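PDB 7BGM: phosphoribosyl-AMP cyclohydrolase from Medicago truncatula, which probably catalyses the second and third steps of histidine biosynthesis, hydrolysing phosphoribosyl-ATP to phosphoribosyl-AMP and diphosphate and then opening the adenine ring of phosphoribosyl-AMP. Local coordinates for residues A[30-35]-A[70-75]; A[76-81]-A[87-92]; A[150-155]-A[197-202]. All blocks are in the same frame, centred on the assembly; numbering follows the deposited sequence.

Contact 1: residues A[30-35]-A[70-75]; sequences AILMQG and NFINVH
The shortest polar bond here, Q34 NE2 to G35 O at 2.9 Å, lies within 30-35, away from the purely apolar contact that L32 and M33 make with I72. It is fairly straight at the hydrogen (162°), and G35 O lies close to the amide plane of Q34 while the donor sits above the carbonyl plane; Q34 OE1 is taken by S85 OG of the second subunit. No hydrogen bond spans the two segments. L32 and I72 reach toward each other tip to tip: the one methyl L32 CD1 lies 4.1 Å from I72 CG2 and equally close to I72 CD1, in the fork between them. M33 approaches next to it, its SD 4.2 Å from I72 CD1. Both neighbours can face I72 because L32 and M33 form a classic beta bulge opposite A23 of strand 19-25. I72 carries CG1 beside its backbone N (chi1 -57°), and with an extended chi2 its CD1 reaches between L32 CD1 and M33 SD. L32 also packs on T96 and M33 on C104. M33 binds AMP in another structure of this protein and packs on W62, while I72 packs on K64; W62 and K64 are themselves AMP-binding residues. With no polar bond across it, the contact rests on dispersion and probably supports the AMP-binding residues M33, W62 and K64.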
loop_
_atom_site.group_PDB
_atom_site.type_symbol
_atom_site.label_atom_id
_atom_site.label_comp_id
_atom_site.label_asym_id
_atom_site.label_seq_id
_atom_site.Cartn_x
_atom_site.Cartn_y
_atom_site.Cartn_z
ATOM N N ALA A 30 2.873 -2.126 -0.515
ATOM C CA ALA A 30 4.213 -1.659 -0.850
ATOM C C ALA A 30 4.514 -1.915 -2.315
ATOM O O ALA A 30 4.230 -3.003 -2.848
ATOM C CB ALA A 30 5.249 -2.386 0.023
ATOM N N ILE A 31 5.099 -0.912 -2.976
ATOM C CA ILE A 31 5.578 -1.120 -4.335
ATOM C C ILE A 31 6.911 -1.859 -4.254
ATOM O O ILE A 31 7.862 -1.383 -3.613
ATOM C CB ILE A 31 5.716 0.204 -5.076
ATOM C CG1 ILE A 31 4.303 0.867 -5.199
ATOM C CG2 ILE A 31 6.356 0.007 -6.450
ATOM C CD1 ILE A 31 4.301 2.330 -5.643
ATOM N N LEU A 32 6.966 -3.041 -4.873
ATOM C CA LEU A 32 8.140 -3.896 -4.797
ATOM C C LEU A 32 9.203 -3.467 -5.793
ATOM O O LEU A 32 10.406 -3.439 -5.458
ATOM C CB LEU A 32 7.735 -5.348 -5.080
ATOM C CG LEU A 32 6.626 -5.894 -4.148
ATOM C CD1 LEU A 32 6.153 -7.303 -4.556
ATOM C CD2 LEU A 32 7.109 -5.875 -2.692
ATOM N N MET A 33 8.783 -3.229 -7.039
ATOM C CA MET A 33 9.731 -2.907 -8.123
ATOM C C MET A 33 8.900 -2.432 -9.306
ATOM O O MET A 33 7.689 -2.687 -9.382
ATOM C CB MET A 33 10.604 -4.121 -8.551
ATOM C CG MET A 33 9.754 -5.262 -9.105
ATOM S SD MET A 33 10.720 -6.630 -9.784
ATOM C CE MET A 33 11.341 -5.906 -11.306
ATOM N N GLN A 34 9.572 -1.788 -10.263
ATOM C CA GLN A 34 8.902 -1.388 -11.481
ATOM C C GLN A 34 9.845 -1.674 -12.638
ATOM O O GLN A 34 11.056 -1.417 -12.534
ATOM C CB GLN A 34 8.502 0.100 -11.446
ATOM C CG GLN A 34 7.946 0.640 -12.797
ATOM C CD GLN A 34 9.031 1.353 -13.634
ATOM O OE1 GLN A 34 9.644 2.325 -13.184
ATOM N NE2 GLN A 34 9.251 0.873 -14.853
ATOM N N GLY A 35 9.288 -2.309 -13.686
ATOM C CA GLY A 35 10.011 -2.531 -14.911
ATOM C C GLY A 35 9.152 -2.313 -16.131
ATOM O O GLY A 35 8.233 -1.491 -16.107
ATOM N N ASN A 70 13.363 -15.385 -5.177
ATOM C CA ASN A 70 12.382 -14.488 -4.566
ATOM C C ASN A 70 11.311 -14.112 -5.591
ATOM O O ASN A 70 11.187 -12.959 -6.020
ATOM C CB ASN A 70 13.084 -13.265 -3.988
ATOM C CG ASN A 70 14.001 -13.643 -2.843
ATOM O OD1 ASN A 70 13.696 -14.589 -2.115
ATOM N ND2 ASN A 70 15.129 -12.941 -2.683
ATOM N N PHE A 71 10.520 -15.124 -5.969
ATOM C CA PHE A 71 9.453 -14.918 -6.941
ATOM C C PHE A 71 8.365 -14.006 -6.386
ATOM O O PHE A 71 8.125 -13.929 -5.173
ATOM C CB PHE A 71 8.811 -16.243 -7.345
ATOM C CG PHE A 71 9.762 -17.192 -8.051
ATOM C CD1 PHE A 71 10.078 -17.001 -9.396
ATOM C CD2 PHE A 71 10.362 -18.243 -7.372
ATOM C CE1 PHE A 71 10.941 -17.842 -10.073
ATOM C CE2 PHE A 71 11.246 -19.106 -8.037
ATOM C CZ PHE A 71 11.558 -18.888 -9.403
ATOM N N ILE A 72 7.676 -13.331 -7.285
ATOM C CA ILE A 72 6.461 -12.593 -6.914
ATOM C C ILE A 72 5.286 -13.362 -7.481
ATOM O O ILE A 72 5.071 -13.394 -8.704
ATOM C CB ILE A 72 6.483 -11.132 -7.387
ATOM C CG1 ILE A 72 7.718 -10.400 -6.822
ATOM C CG2 ILE A 72 5.153 -10.405 -6.998
ATOM C CD1 ILE A 72 8.074 -9.135 -7.666
ATOM N N ASN A 73 4.494 -13.960 -6.580
ATOM C CA ASN A 73 3.389 -14.823 -6.954
ATOM C C ASN A 73 2.167 -13.959 -7.212
ATOM O O ASN A 73 1.649 -13.313 -6.290
ATOM C CB ASN A 73 3.096 -15.820 -5.846
ATOM C CG ASN A 73 4.281 -16.679 -5.541
ATOM O OD1 ASN A 73 4.691 -17.500 -6.370
ATOM N ND2 ASN A 73 4.880 -16.474 -4.365
ATOM N N VAL A 74 1.716 -13.936 -8.457
ATOM C CA VAL A 74 0.750 -12.947 -8.906
ATOM C C VAL A 74 -0.681 -13.385 -8.579
ATOM O O VAL A 74 -1.134 -14.456 -9.000
ATOM C CB VAL A 74 0.922 -12.658 -10.399
ATOM C CG1 VAL A 74 -0.143 -11.683 -10.831
ATOM C CG2 VAL A 74 2.311 -12.026 -10.615
ATOM N N HIS A 75 -1.401 -12.516 -7.857
ATOM C CA HIS A 75 -2.804 -12.719 -7.489
ATOM C C HIS A 75 -3.783 -12.046 -8.451
ATOM O O HIS A 75 -4.913 -12.527 -8.631
ATOM C CB HIS A 75 -3.066 -12.143 -6.099
ATOM C CG HIS A 75 -2.583 -13.004 -4.982
ATOM N ND1 HIS A 75 -1.293 -13.493 -4.907
ATOM C CD2 HIS A 75 -3.217 -13.442 -3.876
ATOM C CE1 HIS A 75 -1.168 -14.220 -3.809
ATOM N NE2 HIS A 75 -2.316 -14.199 -3.164
#

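Contact 2: residues A[76-81]-A[87-92]; sequences DVFLDC and IYLGKP. With ZN (zinc ion), chain D; ZN (zinc ion), chain G.
The rings of F78 and Y88 belong to opposite faces of a beta hairpin, strand 76-80 with strand 85-92, and each meets its neighbour obliquely. L89 CD2 comes within 4.1 Å of F78 CE1, the two side chains crossing on the face they share with I87; V77 CG2 lies 4.2 Å from Y88 CD1 on the other. In L89, chi1 -163° (CG anti to the backbone N) with chi2 64° directs CD2 to F78. Beyond the hairpin, the Y88 ring meets F53 with planes inclined by about 55°, and Y88 OH bonds to T52 O. F78 pairs with I87 and D76 with L89 as antiparallel hydrogen-bonded pairs, I87 N to F78 O (2.8 Å) being the shortest of the four bonds between the segments. Between them V77 and Y88 form a non-hydrogen-bonded pair, where V77 CA sends a CH...O contact to I87 O at 3.2 Å. F78, L79 and D80 also pair with a strand of the second subunit, extending the sheet across the interface. At the far end, D80 OD2 binds one zinc ion at 1.9 Å with D82, D84 and two waters, and C81 SG binds another at 2.3 Å together with C97 SG and C104 SG of the second subunit.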
loop_
_atom_site.group_PDB
_atom_site.type_symbol
_atom_site.label_atom_id
_atom_site.label_comp_id
_atom_site.label_asym_id
_atom_site.label_seq_id
_atom_site.Cartn_x
_atom_site.Cartn_y
_atom_site.Cartn_z
ATOM N N ASP A 76 -3.393 -10.931 -9.059
ATOM C CA ASP A 76 -4.252 -10.245 -10.011
ATOM C C ASP A 76 -3.368 -9.330 -10.831
ATOM O O ASP A 76 -2.244 -9.008 -10.420
ATOM C CB ASP A 76 -5.375 -9.450 -9.358
ATOM C CG ASP A 76 -6.695 -9.452 -10.230
ATOM O OD1 ASP A 76 -6.651 -9.528 -11.510
ATOM O OD2 ASP A 76 -7.775 -9.370 -9.618
ATOM N N VAL A 77 -3.905 -8.896 -11.976
ATOM C CA VAL A 77 -3.239 -7.978 -12.906
ATOM C C VAL A 77 -4.240 -6.891 -13.264
ATOM O O VAL A 77 -5.399 -7.198 -13.610
ATOM C CB VAL A 77 -2.748 -8.694 -14.179
ATOM C CG1 VAL A 77 -2.092 -7.680 -15.121
ATOM C CG2 VAL A 77 -1.740 -9.794 -13.822
ATOM N N PHE A 78 -3.814 -5.629 -13.147
ATOM C CA PHE A 78 -4.641 -4.484 -13.503
ATOM C C PHE A 78 -3.970 -3.604 -14.565
ATOM O O PHE A 78 -2.755 -3.351 -14.509
ATOM C CB PHE A 78 -4.957 -3.611 -12.272
ATOM C CG PHE A 78 -5.871 -4.265 -11.255
ATOM C CD1 PHE A 78 -5.355 -5.158 -10.315
ATOM C CD2 PHE A 78 -7.251 -4.042 -11.282
ATOM C CE1 PHE A 78 -6.148 -5.774 -9.392
ATOM C CE2 PHE A 78 -8.083 -4.659 -10.324
ATOM C CZ PHE A 78 -7.530 -5.557 -9.409
ATOM N N LEU A 79 -4.782 -3.070 -15.487
ATOM C CA LEU A 79 -4.376 -2.006 -16.395
ATOM C C LEU A 79 -4.872 -0.663 -15.857
ATOM O O LEU A 79 -5.925 -0.603 -15.202
ATOM C CB LEU A 79 -4.984 -2.213 -17.794
ATOM C CG LEU A 79 -4.609 -3.467 -18.560
ATOM C CD1 LEU A 79 -5.376 -3.610 -19.880
ATOM C CD2 LEU A 79 -3.133 -3.419 -18.810
ATOM N N ASP A 80 -4.147 0.423 -16.174
ATOM C CA ASP A 80 -4.644 1.766 -15.860
ATOM C C ASP A 80 -5.655 2.231 -16.919
ATOM O O ASP A 80 -5.974 1.532 -17.895
ATOM C CB ASP A 80 -3.506 2.784 -15.619
ATOM C CG ASP A 80 -2.841 3.317 -16.882
ATOM O OD1 ASP A 80 -2.836 2.590 -17.879
ATOM O OD2 ASP A 80 -2.239 4.450 -16.781
ATOM N N CYS A 81 -6.197 3.423 -16.692
ATOM C CA CYS A 81 -7.336 3.906 -17.484
ATOM C C CYS A 81 -7.025 3.980 -18.987
ATOM O O CYS A 81 -7.897 3.699 -19.826
ATOM C CB CYS A 81 -7.776 5.272 -16.958
ATOM S SG CYS A 81 -6.399 6.531 -16.978
ATOM N N ILE A 87 -0.339 -3.142 -13.190
ATOM C CA ILE A 87 0.050 -3.600 -11.860
ATOM C C ILE A 87 0.013 -5.110 -11.837
ATOM O O ILE A 87 -1.011 -5.739 -12.177
ATOM C CB ILE A 87 -0.843 -3.039 -10.737
ATOM C CG1 ILE A 87 -0.801 -1.500 -10.706
ATOM C CG2 ILE A 87 -0.346 -3.633 -9.375
ATOM C CD1 ILE A 87 -1.743 -0.873 -9.665
ATOM N N TYR A 88 1.140 -5.705 -11.406
ATOM C CA TYR A 88 1.199 -7.103 -10.999
ATOM C C TYR A 88 0.991 -7.136 -9.492
ATOM O O TYR A 88 1.898 -6.776 -8.725
ATOM C CB TYR A 88 2.561 -7.713 -11.330
ATOM C CG TYR A 88 2.953 -7.819 -12.760
ATOM C CD1 TYR A 88 2.006 -7.888 -13.800
ATOM C CD2 TYR A 88 4.303 -7.942 -13.085
ATOM C CE1 TYR A 88 2.426 -8.043 -15.120
ATOM C CE2 TYR A 88 4.728 -8.093 -14.392
ATOM C CZ TYR A 88 3.794 -8.159 -15.408
ATOM O OH TYR A 88 4.265 -8.337 -16.701
ATOM N N LEU A 89 -0.190 -7.544 -9.051
ATOM C CA LEU A 89 -0.506 -7.551 -7.623
ATOM C C LEU A 89 -0.213 -8.942 -7.075
ATOM O O LEU A 89 -0.830 -9.916 -7.504
ATOM C CB LEU A 89 -1.957 -7.157 -7.416
ATOM C CG LEU A 89 -2.389 -6.729 -6.018
ATOM C CD1 LEU A 89 -1.690 -5.459 -5.551
ATOM C CD2 LEU A 89 -3.913 -6.546 -5.990
ATOM N N GLY A 90 0.764 -9.047 -6.163
ATOM C CA GLY A 90 1.252 -10.369 -5.814
ATOM C C GLY A 90 1.959 -10.444 -4.481
ATOM O O GLY A 90 2.155 -9.443 -3.797
ATOM N N LYS A 91 2.354 -11.669 -4.122
ATOM C CA LYS A 91 2.957 -11.969 -2.839
ATOM C C LYS A 91 4.415 -12.345 -3.060
ATOM O O LYS A 91 4.684 -13.372 -3.709
ATOM C CB LYS A 91 2.209 -13.119 -2.142
ATOM C CG LYS A 91 2.719 -13.448 -0.708
ATOM C CD LYS A 91 2.301 -12.342 0.301
ATOM C CE LYS A 91 2.692 -12.683 1.732
ATOM N NZ LYS A 91 2.327 -11.645 2.719
ATOM N N PRO A 92 5.382 -11.599 -2.525
ATOM C CA PRO A 92 6.792 -11.959 -2.748
ATOM C C PRO A 92 7.219 -13.091 -1.835
ATOM O O PRO A 92 6.786 -13.169 -0.684
ATOM C CB PRO A 92 7.559 -10.675 -2.401
ATOM C CG PRO A 92 6.648 -9.962 -1.452
ATOM C CD PRO A 92 5.230 -10.308 -1.848
HETATM ZN ZN ZN D . -1.448 5.245 -18.316
HETATM ZN ZN ZN G . -6.624 7.626 -14.983
HETATM O O HOH W 1 0.403 5.495 -17.296
HETATM O O HOH W 2 -1.242 7.224 -18.652
#

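Contact 3: residues A[150-155]-A[197-202]; sequences SWTKRL and AMVLLA
Apolar packing carries the contact between L155 and V199, whose CB and CG1 respectively approach to 4.0 Å. With V199 CG1 anti to the backbone N (chi1 179°), that branch meets L155 CB, while the other, CG2, extends toward T152 and comes 4.5 Å from its CG2 methyl. The branched valine therefore spans one turn of the short helix 151-156, touching the residues at its positions 152 and 155. L161 and L162 of helix 159-178 pack around it, the first against L155 and the second against V199. Here the fold is the all-helical pyrophosphohydrolase part of the chain, of the MazG clan, and the short helix is laid against helix 183-204. Polar bonds stay within one segment or reach outward. S150 OG accepts from K153 N at 3.2 Å, an ST motif at the start of the helix, and T152 OG1 bonds to Y195 OH; its hydroxyl and methyl thus both meet helix 183-204, at Y195 and V199. Within 150-155, L155 CG sits 4.1 Å above one face of the W151 indole, offset toward the rim. S150, W151 and T152 all bind AMP in another structure of this protein, as does R138, against which S150 and T152 pack.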
loop_
_atom_site.group_PDB
_atom_site.type_symbol
_atom_site.label_atom_id
_atom_site.label_comp_id
_atom_site.label_asym_id
_atom_site.label_seq_id
_atom_site.Cartn_x
_atom_site.Cartn_y
_atom_site.Cartn_z
ATOM N N SER A 150 10.383 7.531 27.051
ATOM C CA SER A 150 9.616 7.442 25.793
ATOM C C SER A 150 8.311 6.674 25.984
ATOM O O SER A 150 8.323 5.574 26.527
ATOM C CB SER A 150 10.440 6.771 24.693
ATOM O OG SER A 150 9.595 6.076 23.779
ATOM N N TRP A 151 7.190 7.231 25.517
ATOM C CA TRP A 151 5.898 6.634 25.845
ATOM C C TRP A 151 5.717 5.262 25.201
ATOM O O TRP A 151 5.161 4.347 25.823
ATOM C CB TRP A 151 4.752 7.545 25.426
ATOM C CG TRP A 151 3.461 6.806 25.502
ATOM C CD1 TRP A 151 2.786 6.232 24.466
ATOM C CD2 TRP A 151 2.714 6.505 26.686
ATOM N NE1 TRP A 151 1.650 5.612 24.929
ATOM C CE2 TRP A 151 1.584 5.766 26.288
ATOM C CE3 TRP A 151 2.884 6.800 28.041
ATOM C CZ2 TRP A 151 0.629 5.320 27.194
ATOM C CZ3 TRP A 151 1.934 6.359 28.937
ATOM C CH2 TRP A 151 0.823 5.623 28.512
ATOM N N THR A 152 6.141 5.104 23.948
ATOM C CA THR A 152 6.085 3.783 23.331
ATOM C C THR A 152 7.035 2.817 24.037
ATOM O O THR A 152 6.688 1.656 24.290
ATOM C CB THR A 152 6.404 3.899 21.842
ATOM O OG1 THR A 152 5.418 4.735 21.219
ATOM C CG2 THR A 152 6.387 2.528 21.162
ATOM N N LYS A 153 8.227 3.292 24.404
ATOM C CA LYS A 153 9.167 2.426 25.101
ATOM C C LYS A 153 8.612 1.971 26.449
ATOM O O LYS A 153 8.867 0.837 26.869
ATOM C CB LYS A 153 10.503 3.149 25.275
ATOM C CG LYS A 153 11.642 2.260 25.764
ATOM C CD LYS A 153 11.986 1.157 24.762
ATOM C CE LYS A 153 13.262 0.422 25.174
ATOM N NZ LYS A 153 13.616 -0.698 24.263
ATOM N N ARG A 154 7.839 2.832 27.127
ATOM C CA ARG A 154 7.232 2.456 28.405
ATOM C C ARG A 154 6.314 1.247 28.249
ATOM O O ARG A 154 6.298 0.356 29.106
ATOM C CB ARG A 154 6.446 3.631 28.992
ATOM C CG ARG A 154 7.259 4.876 29.337
ATOM C CD ARG A 154 6.341 6.055 29.696
ATOM N NE ARG A 154 5.870 6.016 31.082
ATOM C CZ ARG A 154 4.742 5.436 31.489
ATOM N NH1 ARG A 154 3.946 4.825 30.623
ATOM N NH2 ARG A 154 4.408 5.464 32.775
ATOM N N LEU A 155 5.540 1.200 27.160
ATOM C CA LEU A 155 4.609 0.094 26.947
ATOM C C LEU A 155 5.336 -1.187 26.567
ATOM O O LEU A 155 4.908 -2.283 26.949
ATOM C CB LEU A 155 3.602 0.465 25.869
ATOM C CG LEU A 155 2.600 1.563 26.225
ATOM C CD1 LEU A 155 1.843 1.983 24.979
ATOM C CD2 LEU A 155 1.638 1.076 27.287
ATOM N N ALA A 197 -2.363 -2.246 20.067
ATOM C CA ALA A 197 -2.243 -3.599 19.550
ATOM C C ALA A 197 -0.908 -3.779 18.839
ATOM O O ALA A 197 -0.256 -4.815 18.989
ATOM C CB ALA A 197 -3.404 -3.928 18.618
ATOM N N MET A 198 -0.483 -2.778 18.054
ATOM C CA MET A 198 0.773 -2.934 17.333
ATOM C C MET A 198 1.979 -2.997 18.267
ATOM O O MET A 198 3.000 -3.597 17.905
ATOM C CB MET A 198 0.913 -1.820 16.297
ATOM C CG MET A 198 0.045 -2.160 15.116
ATOM S SD MET A 198 -0.098 -0.788 13.998
ATOM C CE MET A 198 1.558 -0.807 13.327
ATOM N N VAL A 199 1.900 -2.380 19.450
ATOM C CA VAL A 199 2.980 -2.558 20.423
ATOM C C VAL A 199 3.048 -4.011 20.882
ATOM O O VAL A 199 4.141 -4.590 21.003
ATOM C CB VAL A 199 2.821 -1.586 21.608
ATOM C CG1 VAL A 199 3.954 -1.792 22.633
ATOM C CG2 VAL A 199 2.806 -0.146 21.096
ATOM N N LEU A 200 1.887 -4.631 21.125
ATOM C CA LEU A 200 1.864 -6.057 21.455
ATOM C C LEU A 200 2.399 -6.904 20.304
ATOM O O LEU A 200 3.160 -7.855 20.528
ATOM C CB LEU A 200 0.444 -6.496 21.851
ATOM C CG LEU A 200 0.217 -7.967 22.217
ATOM C CD1 LEU A 200 -0.938 -8.108 23.249
ATOM C CD2 LEU A 200 -0.090 -8.838 21.009
ATOM N N LEU A 201 2.018 -6.581 19.054
ATOM C CA LEU A 201 2.580 -7.328 17.927
ATOM C C LEU A 201 4.101 -7.263 17.926
ATOM O O LEU A 201 4.776 -8.272 17.656
ATOM C CB LEU A 201 2.040 -6.794 16.599
ATOM C CG LEU A 201 0.543 -6.920 16.326
ATOM C CD1 LEU A 201 0.234 -6.443 14.909
ATOM C CD2 LEU A 201 0.073 -8.362 16.519
ATOM N N ALA A 202 4.663 -6.087 18.229
ATOM C CA ALA A 202 6.119 -5.963 18.269
ATOM C C ALA A 202 6.732 -6.878 19.324
ATOM O O ALA A 202 7.764 -7.526 19.082
ATOM C CB ALA A 202 6.519 -4.514 18.532
#

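Contacts 1 and 2 belong to one cyclohydrolase sheet, their centres about 9 Å apart. Strand 72-74 of contact 1 runs beside 87-92 of contact 2, with probable hydrogen bonds from K91 N to N73 O (2.8 Å) and from H75 N to L89 O (2.7 Å), before the chain turns a corner at H75 into strand 76-80. Contact 1 holds M33 of an AMP site seen in another structure of this protein; contact 2 leads to zinc sites, one shared with the second subunit. Contact 3, in the pyrophosphohydrolase part, holds three residues of a separate AMP site; its centre is about 31 Å from that of contact 1 and 34 Å from that of contact 2, with nearest atoms about 14 and 13 Å away.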